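Local coordinates for five-membered-cyclitol-phosphate synthase (Streptomyces citricolor, PDB 6K96), which binds nicotinamide-adenine-dinucleotide and a sodium ion and is related to the myo-inositol-1-phosphate synthases, with a Rossmann-type dinucleotide domain, at residues 10-16 with 130-134; 16-20 with 54-58; 81-85 with 291-295. One frame throughout, in Å; residues are numbered along the deposited sequence.

Contact 1 (10-16 with 130-134). With NA (sodium ion), chain H; NAD (nicotinamide-adenine-dinucleotide), chain G.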
loop_
_atom_site.group_PDB
_atom_site.type_symbol
_atom_site.label_atom_id
_atom_site.label_comp_id
_atom_site.label_asym_id
_atom_site.label_seq_id
_atom_site.Cartn_x
_atom_site.Cartn_y
_atom_site.Cartn_z
ATOM N N ALA B 10 4.605 -37.494 9.613
ATOM C CA ALA B 10 5.803 -37.282 10.433
ATOM C C ALA B 10 5.843 -35.779 10.654
ATOM O O ALA B 10 6.153 -35.061 9.726
ATOM C CB ALA B 10 7.032 -37.852 9.745
ATOM N N GLY B 11 5.433 -35.350 11.839
ATOM C CA GLY B 11 5.340 -33.934 12.242
ATOM C C GLY B 11 3.897 -33.442 12.167
ATOM O O GLY B 11 3.376 -33.328 11.048
ATOM N N VAL B 12 3.301 -33.139 13.314
ATOM C CA VAL B 12 1.911 -32.631 13.421
ATOM C C VAL B 12 1.939 -31.125 13.657
ATOM O O VAL B 12 1.613 -30.681 14.761
ATOM C CB VAL B 12 1.148 -33.375 14.516
ATOM C CG1 VAL B 12 -0.348 -33.026 14.464
ATOM C CG2 VAL B 12 1.422 -34.858 14.389
ATOM N N GLY B 13 2.314 -30.404 12.612
ATOM C CA GLY B 13 2.457 -28.943 12.636
ATOM C C GLY B 13 1.251 -28.193 12.082
ATOM O O GLY B 13 0.128 -28.726 11.978
ATOM N N ASN B 14 1.495 -26.909 11.833
ATOM C CA ASN B 14 0.535 -26.010 11.143
ATOM C C ASN B 14 0.052 -26.703 9.862
ATOM O O ASN B 14 -1.165 -26.760 9.677
ATOM C CB ASN B 14 1.148 -24.629 11.004
ATOM C CG ASN B 14 1.114 -23.903 12.318
ATOM O OD1 ASN B 14 0.273 -24.218 13.157
ATOM N ND2 ASN B 14 1.981 -22.930 12.494
ATOM N N ASN B 15 0.945 -27.324 9.085
ATOM C CA ASN B 15 0.578 -27.922 7.769
ATOM C C ASN B 15 -0.539 -28.982 7.949
ATOM O O ASN B 15 -1.439 -29.120 7.041
ATOM C CB ASN B 15 1.802 -28.434 7.029
ATOM C CG ASN B 15 2.777 -27.371 6.547
ATOM O OD1 ASN B 15 2.618 -26.172 6.821
ATOM N ND2 ASN B 15 3.812 -27.804 5.821
ATOM N N ILE B 16 -0.518 -29.749 9.023
ATOM C CA ILE B 16 -1.450 -30.899 9.226
ATOM C C ILE B 16 -2.703 -30.369 9.911
ATOM O O ILE B 16 -3.776 -30.915 9.683
ATOM C CB ILE B 16 -0.831 -32.022 10.071
ATOM C CG1 ILE B 16 0.536 -32.462 9.553
ATOM C CG2 ILE B 16 -1.806 -33.186 10.174
ATOM C CD1 ILE B 16 0.497 -32.938 8.132
ATOM N N TYR B 130 6.079 -36.389 5.268
ATOM C CA TYR B 130 7.180 -35.848 6.068
ATOM C C TYR B 130 6.999 -34.351 6.209
ATOM O O TYR B 130 7.181 -33.625 5.198
ATOM C CB TYR B 130 8.506 -36.184 5.386
ATOM C CG TYR B 130 9.713 -35.638 6.102
ATOM C CD1 TYR B 130 10.170 -36.241 7.265
ATOM C CD2 TYR B 130 10.380 -34.514 5.641
ATOM C CE1 TYR B 130 11.291 -35.765 7.934
ATOM C CE2 TYR B 130 11.489 -34.016 6.313
ATOM C CZ TYR B 130 11.962 -34.654 7.452
ATOM O OH TYR B 130 13.071 -34.192 8.098
ATOM N N SER B 131 6.693 -33.873 7.394
ATOM C CA SER B 131 6.310 -32.446 7.548
ATOM C C SER B 131 6.999 -31.856 8.775
ATOM O O SER B 131 6.373 -31.053 9.493
ATOM C CB SER B 131 4.815 -32.292 7.625
ATOM O OG SER B 131 4.405 -31.011 7.120
ATOM N N LEU B 132 8.268 -32.190 8.948
ATOM C CA LEU B 132 9.129 -31.716 10.059
ATOM C C LEU B 132 9.680 -30.339 9.720
ATOM O O LEU B 132 9.605 -29.875 8.586
ATOM C CB LEU B 132 10.300 -32.700 10.247
ATOM C CG LEU B 132 10.083 -33.857 11.225
ATOM C CD1 LEU B 132 9.058 -34.811 10.652
ATOM C CD2 LEU B 132 11.371 -34.597 11.484
ATOM N N PRO B 133 10.351 -29.705 10.703
ATOM C CA PRO B 133 11.061 -28.469 10.429
ATOM C C PRO B 133 12.082 -28.651 9.292
ATOM O O PRO B 133 12.564 -29.761 9.010
ATOM C CB PRO B 133 11.718 -28.139 11.799
ATOM C CG PRO B 133 10.915 -28.882 12.835
ATOM C CD PRO B 133 10.441 -30.135 12.120
ATOM N N THR B 134 12.403 -27.558 8.628
ATOM C CA THR B 134 13.490 -27.504 7.631
ATOM C C THR B 134 14.804 -27.679 8.399
ATOM O O THR B 134 14.843 -27.187 9.537
ATOM C CB THR B 134 13.416 -26.206 6.830
ATOM O OG1 THR B 134 12.330 -26.390 5.923
ATOM C CG2 THR B 134 14.680 -25.857 6.079
HETATM NA NA NA H . 3.464 -24.015 7.523
HETATM P PA NAD G . 5.548 -26.820 12.071
HETATM O O1A NAD G . 6.699 -26.213 12.778
HETATM O O2A NAD G . 4.206 -26.216 12.379
HETATM O O5B NAD G . 5.473 -28.393 12.158
HETATM C C5B NAD G . 6.690 -29.033 12.606
HETATM C C4B NAD G . 6.333 -30.217 13.466
HETATM O O4B NAD G . 7.398 -31.224 13.511
HETATM C C3B NAD G . 6.072 -29.837 14.927
HETATM O O3B NAD G . 4.917 -30.537 15.373
HETATM C C2B NAD G . 7.318 -30.378 15.624
HETATM O O2B NAD G . 6.967 -30.438 16.976
HETATM C C1B NAD G . 7.461 -31.693 14.850
HETATM N N9A NAD G . 8.698 -32.434 14.999
HETATM C C8A NAD G . 9.916 -31.860 15.272
HETATM N N7A NAD G . 10.906 -32.722 15.262
HETATM C C5A NAD G . 10.317 -33.937 14.931
HETATM C C6A NAD G . 10.862 -35.226 14.761
HETATM N N6A NAD G . 12.161 -35.479 14.880
HETATM N N1A NAD G . 10.019 -36.228 14.389
HETATM C C2A NAD G . 8.710 -35.931 14.274
HETATM N N3A NAD G . 8.093 -34.762 14.428
HETATM C C4A NAD G . 8.954 -33.778 14.752
HETATM O O3 NAD G . 5.817 -26.658 10.516
HETATM P PN NAD G . 4.771 -26.452 9.312
HETATM O O1N NAD G . 3.772 -27.541 9.395
HETATM O O2N NAD G . 4.432 -24.994 9.387
HETATM O O5D NAD G . 5.730 -26.733 8.046
HETATM C C5D NAD G . 6.357 -28.077 7.947
HETATM C C4D NAD G . 7.463 -28.038 6.935
HETATM O O4D NAD G . 6.963 -27.752 5.609
HETATM C C3D NAD G . 8.518 -26.966 7.245
HETATM O O3D NAD G . 9.777 -27.501 6.896
HETATM C C2D NAD G . 8.213 -25.884 6.213
HETATM O O2D NAD G . 9.305 -25.096 5.777
HETATM C C1D NAD G . 7.782 -26.732 5.018
HETATM N N1N NAD G . 7.064 -25.876 4.026
HETATM C C2N NAD G . 5.993 -25.032 4.475
HETATM C C3N NAD G . 5.422 -24.083 3.644
HETATM C C7N NAD G . 4.267 -23.258 4.183
HETATM O O7N NAD G . 3.786 -23.527 5.276
HETATM N N7N NAD G . 3.818 -22.248 3.442
HETATM C C4N NAD G . 5.954 -23.950 2.362
HETATM C C5N NAD G . 6.863 -24.885 1.883
HETATM C C6N NAD G . 7.467 -25.780 2.747
HETATM O O HOH W 1 3.440 -30.237 9.677
#
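A10 and Y130 pair as ends of neighbouring parallel strands, and just beyond them S131 N donates to A10 O at 2.7 Å, with an N-H...O angle of 154°. The small methyl of A10 leaves room for L132, whose CD1 packs on A10 CB at 3.8 Å. The other branch of L132 serves the cofactor: CD2 lies against one face of the adenine, 3.4 Å from C6A of the NAD. G11 runs so close to S131 O that a beta carbon would clash there and with the preceding carbonyl, while one on G13 would run into the phosphate ester oxygen O5B of the NAD; glycine suits both places. G13 occupies the N-cap position of helix 14-31, whose first amides point at the pyrophosphate: N14 N reaches NAD O2A and N15 N reaches NAD O1N at 2.9 Å. The positive end of the helix would favour these phosphate oxygens. With CG set beside its own backbone N (chi1 -68°), N15 swings OD1 onto the sodium ion at 2.4 Å, a site completed by S293 OG and two NAD oxygens. S131 OG, turned anti to the backbone N (chi1 -151°), meets a water at 2.8 Å; that water probably donates to NAD O1N and weakly accepts from G13 N. Further along, L132 O accepts from NAD O3D. In the next shell, D62 holds V12 N, and N81 and K67 hold V12 O, fixing the turn. A glycine-rich turn from strand 5-10 into helix 14-31, beside the loop that leaves strand 127-130, is the dinucleotide-binding signature of the Rossmann fold.

Contact 2 (16-20 with 54-58)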
loop_
_atom_site.group_PDB
_atom_site.type_symbol
_atom_site.label_atom_id
_atom_site.label_comp_id
_atom_site.label_asym_id
_atom_site.label_seq_id
_atom_site.Cartn_x
_atom_site.Cartn_y
_atom_site.Cartn_z
ATOM N N ILE B 16 -0.518 -29.749 9.023
ATOM C CA ILE B 16 -1.450 -30.899 9.226
ATOM C C ILE B 16 -2.703 -30.369 9.911
ATOM O O ILE B 16 -3.776 -30.915 9.683
ATOM C CB ILE B 16 -0.831 -32.022 10.071
ATOM C CG1 ILE B 16 0.536 -32.462 9.553
ATOM C CG2 ILE B 16 -1.806 -33.186 10.174
ATOM C CD1 ILE B 16 0.497 -32.938 8.132
ATOM N N SER B 17 -2.591 -29.324 10.712
ATOM C CA SER B 17 -3.783 -28.595 11.237
ATOM C C SER B 17 -4.617 -28.153 10.060
ATOM O O SER B 17 -5.799 -28.465 10.042
ATOM C CB SER B 17 -3.416 -27.423 12.079
ATOM O OG SER B 17 -4.572 -26.712 12.451
ATOM N N ALA B 18 -3.950 -27.545 9.081
ATOM C CA ALA B 18 -4.535 -27.024 7.835
ATOM C C ALA B 18 -5.114 -28.160 7.004
ATOM O O ALA B 18 -6.246 -28.015 6.546
ATOM C CB ALA B 18 -3.511 -26.228 7.083
ATOM N N LEU B 19 -4.420 -29.268 6.851
ATOM C CA LEU B 19 -4.862 -30.372 5.969
ATOM C C LEU B 19 -6.083 -31.083 6.556
ATOM O O LEU B 19 -6.986 -31.469 5.781
ATOM C CB LEU B 19 -3.719 -31.374 5.787
ATOM C CG LEU B 19 -4.007 -32.434 4.741
ATOM C CD1 LEU B 19 -3.897 -31.852 3.357
ATOM C CD2 LEU B 19 -3.062 -33.593 4.897
ATOM N N PHE B 20 -6.039 -31.333 7.860
ATOM C CA PHE B 20 -7.055 -32.110 8.610
ATOM C C PHE B 20 -8.332 -31.288 8.694
ATOM O O PHE B 20 -9.356 -31.769 8.225
ATOM C CB PHE B 20 -6.588 -32.433 10.023
ATOM C CG PHE B 20 -7.574 -33.243 10.813
ATOM C CD1 PHE B 20 -8.078 -34.436 10.301
ATOM C CD2 PHE B 20 -8.000 -32.809 12.057
ATOM C CE1 PHE B 20 -8.957 -35.213 11.038
ATOM C CE2 PHE B 20 -8.865 -33.595 12.802
ATOM C CZ PHE B 20 -9.331 -34.799 12.296
ATOM N N ASP B 54 -10.963 -37.153 0.827
ATOM C CA ASP B 54 -10.884 -38.637 0.877
ATOM C C ASP B 54 -9.578 -39.034 1.569
ATOM O O ASP B 54 -8.669 -39.586 0.900
ATOM C CB ASP B 54 -11.075 -39.224 -0.525
ATOM C CG ASP B 54 -12.503 -39.048 -1.057
ATOM O OD1 ASP B 54 -13.421 -39.001 -0.224
ATOM O OD2 ASP B 54 -12.694 -38.940 -2.297
ATOM N N LEU B 55 -9.543 -38.750 2.873
ATOM C CA LEU B 55 -8.359 -38.712 3.771
ATOM C C LEU B 55 -8.713 -39.402 5.093
ATOM O O LEU B 55 -9.621 -38.920 5.820
ATOM C CB LEU B 55 -8.004 -37.243 4.044
ATOM C CG LEU B 55 -6.563 -36.813 3.832
ATOM C CD1 LEU B 55 -6.008 -37.382 2.547
ATOM C CD2 LEU B 55 -6.482 -35.303 3.784
ATOM N N THR B 56 -7.983 -40.456 5.431
ATOM C CA THR B 56 -8.078 -41.094 6.765
ATOM C C THR B 56 -6.695 -40.997 7.405
ATOM O O THR B 56 -5.770 -41.554 6.874
ATOM C CB THR B 56 -8.625 -42.521 6.660
ATOM O OG1 THR B 56 -8.949 -42.819 5.304
ATOM C CG2 THR B 56 -9.867 -42.738 7.503
ATOM N N PHE B 57 -6.543 -40.214 8.455
ATOM C CA PHE B 57 -5.284 -40.140 9.210
ATOM C C PHE B 57 -5.209 -41.412 10.046
ATOM O O PHE B 57 -6.165 -41.682 10.785
ATOM C CB PHE B 57 -5.284 -38.870 10.051
ATOM C CG PHE B 57 -5.186 -37.616 9.225
ATOM C CD1 PHE B 57 -6.311 -37.084 8.610
ATOM C CD2 PHE B 57 -3.957 -37.005 9.007
ATOM C CE1 PHE B 57 -6.215 -35.970 7.799
ATOM C CE2 PHE B 57 -3.875 -35.854 8.247
ATOM C CZ PHE B 57 -5.004 -35.343 7.641
ATOM N N VAL B 58 -4.119 -42.177 9.947
ATOM C CA VAL B 58 -4.038 -43.527 10.583
ATOM C C VAL B 58 -2.879 -43.535 11.583
ATOM O O VAL B 58 -2.852 -44.387 12.511
ATOM C CB VAL B 58 -3.907 -44.618 9.510
ATOM C CG1 VAL B 58 -5.201 -44.715 8.698
ATOM C CG2 VAL B 58 -2.702 -44.401 8.586
#
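F57, the residue with the most surface buried here, receives the side chains of I16, L19 and F20 from helix 14-31. F20 turns its edge toward the face of the F57 ring in an offset edge-to-face pair, the centroids 5.2 Å apart and the planes at 85°. The closest carbons are F20 CD1 and F57 CE1, at 3.5 Å. F20 gets there with CG anti to its backbone N (chi1 -179°), which brings CD1 against F57. L19 meets two partners: its CD2 methyl lies 3.8 Å from F57 CZ, and its CG and CD2 both pack on L55 CD2, CG at 3.9 Å, the two leucines crossing at about a right angle. I16 adds its CG2 methyl beside F57 CE2. Helix and strand axes stay 11.2 Å apart, a gap that large phenylalanine and leucine side chains can span. F72 stacks on F57 and meets F20 edge-to-face, L7 of strand 5-10 touches L19 and F57, and W277 of the second subunit packs on L19. No hydrogen bond joins the two segments; the contact probably rests on burial of apolar surface and close van der Waals fit, with a modest edge-to-face contribution from the rings.

Contact 3 (81-85 with 291-295). With NA (sodium ion), chain H; NAD (nicotinamide-adenine-dinucleotide), chain G.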
loop_
_atom_site.group_PDB
_atom_site.type_symbol
_atom_site.label_atom_id
_atom_site.label_comp_id
_atom_site.label_asym_id
_atom_site.label_seq_id
_atom_site.Cartn_x
_atom_site.Cartn_y
_atom_site.Cartn_z
ATOM N N ASN B 81 0.903 -24.972 17.637
ATOM C CA ASN B 81 0.104 -24.896 16.371
ATOM C C ASN B 81 -0.889 -23.732 16.488
ATOM O O ASN B 81 -1.574 -23.635 17.529
ATOM C CB ASN B 81 -0.685 -26.160 16.014
ATOM C CG ASN B 81 0.194 -27.319 15.581
ATOM O OD1 ASN B 81 1.421 -27.206 15.634
ATOM N ND2 ASN B 81 -0.415 -28.444 15.212
ATOM N N ASN B 82 -0.898 -22.849 15.495
ATOM C CA ASN B 82 -1.657 -21.580 15.547
ATOM C C ASN B 82 -2.247 -21.328 14.152
ATOM O O ASN B 82 -2.499 -20.199 13.839
ATOM C CB ASN B 82 -0.780 -20.466 16.118
ATOM C CG ASN B 82 0.402 -20.159 15.235
ATOM O OD1 ASN B 82 0.420 -20.602 14.077
ATOM N ND2 ASN B 82 1.344 -19.361 15.755
ATOM N N TYR B 83 -2.411 -22.364 13.340
ATOM C CA TYR B 83 -3.394 -22.317 12.239
ATOM C C TYR B 83 -4.750 -22.057 12.890
ATOM O O TYR B 83 -4.970 -22.473 14.038
ATOM C CB TYR B 83 -3.421 -23.609 11.434
ATOM C CG TYR B 83 -4.220 -23.565 10.155
ATOM C CD1 TYR B 83 -3.700 -22.969 9.029
ATOM C CD2 TYR B 83 -5.470 -24.162 10.049
ATOM C CE1 TYR B 83 -4.417 -22.913 7.844
ATOM C CE2 TYR B 83 -6.171 -24.172 8.855
ATOM C CZ TYR B 83 -5.657 -23.519 7.758
ATOM O OH TYR B 83 -6.313 -23.508 6.568
ATOM N N PRO B 84 -5.661 -21.289 12.255
ATOM C CA PRO B 84 -6.985 -21.042 12.839
ATOM C C PRO B 84 -7.820 -22.321 13.059
ATOM O O PRO B 84 -7.647 -23.264 12.378
ATOM C CB PRO B 84 -7.690 -20.155 11.785
ATOM C CG PRO B 84 -6.557 -19.487 11.082
ATOM C CD PRO B 84 -5.458 -20.544 11.006
ATOM N N LEU B 85 -8.720 -22.271 14.037
ATOM C CA LEU B 85 -9.949 -23.105 14.132
ATOM C C LEU B 85 -10.904 -22.674 13.023
ATOM O O LEU B 85 -11.203 -21.475 12.960
ATOM C CB LEU B 85 -10.617 -22.917 15.496
ATOM C CG LEU B 85 -10.127 -23.882 16.574
ATOM C CD1 LEU B 85 -8.780 -23.406 17.124
ATOM C CD2 LEU B 85 -11.185 -24.031 17.679
ATOM N N GLN B 291 -2.670 -17.228 4.471
ATOM C CA GLN B 291 -2.609 -18.211 5.598
ATOM C C GLN B 291 -1.480 -19.176 5.264
ATOM O O GLN B 291 -1.751 -20.111 4.521
ATOM C CB GLN B 291 -3.779 -19.188 5.716
ATOM C CG GLN B 291 -4.790 -18.944 6.797
ATOM C CD GLN B 291 -4.398 -18.508 8.189
ATOM O OE1 GLN B 291 -5.208 -17.835 8.789
ATOM N NE2 GLN B 291 -3.244 -18.859 8.733
ATOM N N ASP B 292 -0.262 -18.918 5.749
ATOM C CA ASP B 292 0.981 -19.603 5.258
ATOM C C ASP B 292 0.723 -21.116 5.141
ATOM O O ASP B 292 0.993 -21.681 4.085
ATOM C CB ASP B 292 2.196 -19.245 6.113
ATOM C CG ASP B 292 3.520 -19.630 5.481
ATOM O OD1 ASP B 292 3.590 -19.505 4.260
ATOM O OD2 ASP B 292 4.446 -20.143 6.224
ATOM N N SER B 293 0.106 -21.753 6.121
ATOM C CA SER B 293 -0.051 -23.229 6.106
ATOM C C SER B 293 -1.206 -23.704 5.201
ATOM O O SER B 293 -1.271 -24.956 4.931
ATOM C CB SER B 293 -0.204 -23.738 7.488
ATOM O OG SER B 293 1.037 -23.664 8.160
ATOM N N SER B 294 -2.075 -22.811 4.731
ATOM C CA SER B 294 -3.008 -23.109 3.612
ATOM C C SER B 294 -2.164 -23.166 2.346
ATOM O O SER B 294 -2.489 -23.983 1.468
ATOM C CB SER B 294 -4.165 -22.095 3.485
ATOM O OG SER B 294 -5.164 -22.291 4.501
ATOM N N ASN B 295 -1.099 -22.364 2.261
ATOM C CA ASN B 295 -0.224 -22.362 1.069
ATOM C C ASN B 295 0.473 -23.708 1.010
ATOM O O ASN B 295 0.897 -24.052 -0.064
ATOM C CB ASN B 295 0.807 -21.239 1.072
ATOM C CG ASN B 295 0.489 -20.052 0.189
ATOM O OD1 ASN B 295 -0.479 -20.059 -0.554
ATOM N ND2 ASN B 295 1.323 -19.022 0.260
HETATM NA NA NA H . 3.464 -24.015 7.523
HETATM P PA NAD G . 5.548 -26.820 12.071
HETATM O O1A NAD G . 6.699 -26.213 12.778
HETATM O O2A NAD G . 4.206 -26.216 12.379
HETATM O O5B NAD G . 5.473 -28.393 12.158
HETATM C C5B NAD G . 6.690 -29.033 12.606
HETATM C C4B NAD G . 6.333 -30.217 13.466
HETATM O O4B NAD G . 7.398 -31.224 13.511
HETATM C C3B NAD G . 6.072 -29.837 14.927
HETATM O O3B NAD G . 4.917 -30.537 15.373
HETATM C C2B NAD G . 7.318 -30.378 15.624
HETATM O O2B NAD G . 6.967 -30.438 16.976
HETATM C C1B NAD G . 7.461 -31.693 14.850
HETATM N N9A NAD G . 8.698 -32.434 14.999
HETATM C C8A NAD G . 9.916 -31.860 15.272
HETATM N N7A NAD G . 10.906 -32.722 15.262
HETATM C C5A NAD G . 10.317 -33.937 14.931
HETATM C C6A NAD G . 10.862 -35.226 14.761
HETATM N N6A NAD G . 12.161 -35.479 14.880
HETATM N N1A NAD G . 10.019 -36.228 14.389
HETATM C C2A NAD G . 8.710 -35.931 14.274
HETATM N N3A NAD G . 8.093 -34.762 14.428
HETATM C C4A NAD G . 8.954 -33.778 14.752
HETATM O O3 NAD G . 5.817 -26.658 10.516
HETATM P PN NAD G . 4.771 -26.452 9.312
HETATM O O1N NAD G . 3.772 -27.541 9.395
HETATM O O2N NAD G . 4.432 -24.994 9.387
HETATM O O5D NAD G . 5.730 -26.733 8.046
HETATM C C5D NAD G . 6.357 -28.077 7.947
HETATM C C4D NAD G . 7.463 -28.038 6.935
HETATM O O4D NAD G . 6.963 -27.752 5.609
HETATM C C3D NAD G . 8.518 -26.966 7.245
HETATM O O3D NAD G . 9.777 -27.501 6.896
HETATM C C2D NAD G . 8.213 -25.884 6.213
HETATM O O2D NAD G . 9.305 -25.096 5.777
HETATM C C1D NAD G . 7.782 -26.732 5.018
HETATM N N1N NAD G . 7.064 -25.876 4.026
HETATM C C2N NAD G . 5.993 -25.032 4.475
HETATM C C3N NAD G . 5.422 -24.083 3.644
HETATM C C7N NAD G . 4.267 -23.258 4.183
HETATM O O7N NAD G . 3.786 -23.527 5.276
HETATM N N7N NAD G . 3.818 -22.248 3.442
HETATM C C4N NAD G . 5.954 -23.950 2.362
HETATM C C5N NAD G . 6.863 -24.885 1.883
HETATM C C6N NAD G . 7.467 -25.780 2.747
#
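At the Rossmann-type NAD site, where sodium bridges the nicotinamide carboxamide O7N and the phosphate oxygen O2N of the NAD, Y83 and P84 pack where strand 281-291 runs into helix 292-313. Y83 lays its ring along this turn: CG anti to the backbone N (chi1 -170°) brings the far end of the ring to the helix start, with CD1 3.9 Å from S293 CB and CE1 near Q291 CG. Tyrosine suits the place because its ring carbons can pack on the turn while the hydroxyl at its end bonds. P84 follows in the chain, and its CD sits over one ring face of Y83, offset toward the rim; P84 CG comes within 3.1 Å of Q291 OE1, the amide oxygen. The other end of that amide is held by D264, whose carboxylate takes NE2 of Q291 and, through its second oxygen, OG of S293. The backbone of the turn is fixed by Q291 O, which accepts from S294 N at 2.7 Å and, at greater length, from N295 N. The same turn also faces the cofactor. S293 OG, a compact hydroxyl able to hold both metal and carboxylate, binds the sodium ion at 2.5 Å. D292 O accepts from the nicotinamide N7N at 3.0 Å, and OD1 of D292 takes a weak second bond from the same nitrogen. T280 of the second subunit packs on Y83 and Q291, and its OG1 is hydrogen-bonded to S294 OG. This S294 oxygen, lying in the plane of the Y83 ring at its edge, accepts the phenol proton from Y83 OH at 2.7 Å.

How the contacts relate
All three contacts are largely buried, and helix 14-31 runs past each of them. Contact 1 uses its start, contact 2 its next turn, with I16 shared, and Y83 of contact 3 leans on A18 and S17. Contacts 1 and 3 converge on the same NAD and sodium ion and combine polar groups with some apolar packing. They also meet directly, N14 OD1 taking N82 N at 3.0 Å. Contact 2, between helix 14-31 and strand 55-62, is purely apolar and aromatic. The second subunit reaches contacts 2 and 3 but not contact 1. In contact 3 P84 is a touching residue that is partly exposed, whereas the touching residues of contacts 1 and 2 are all buried.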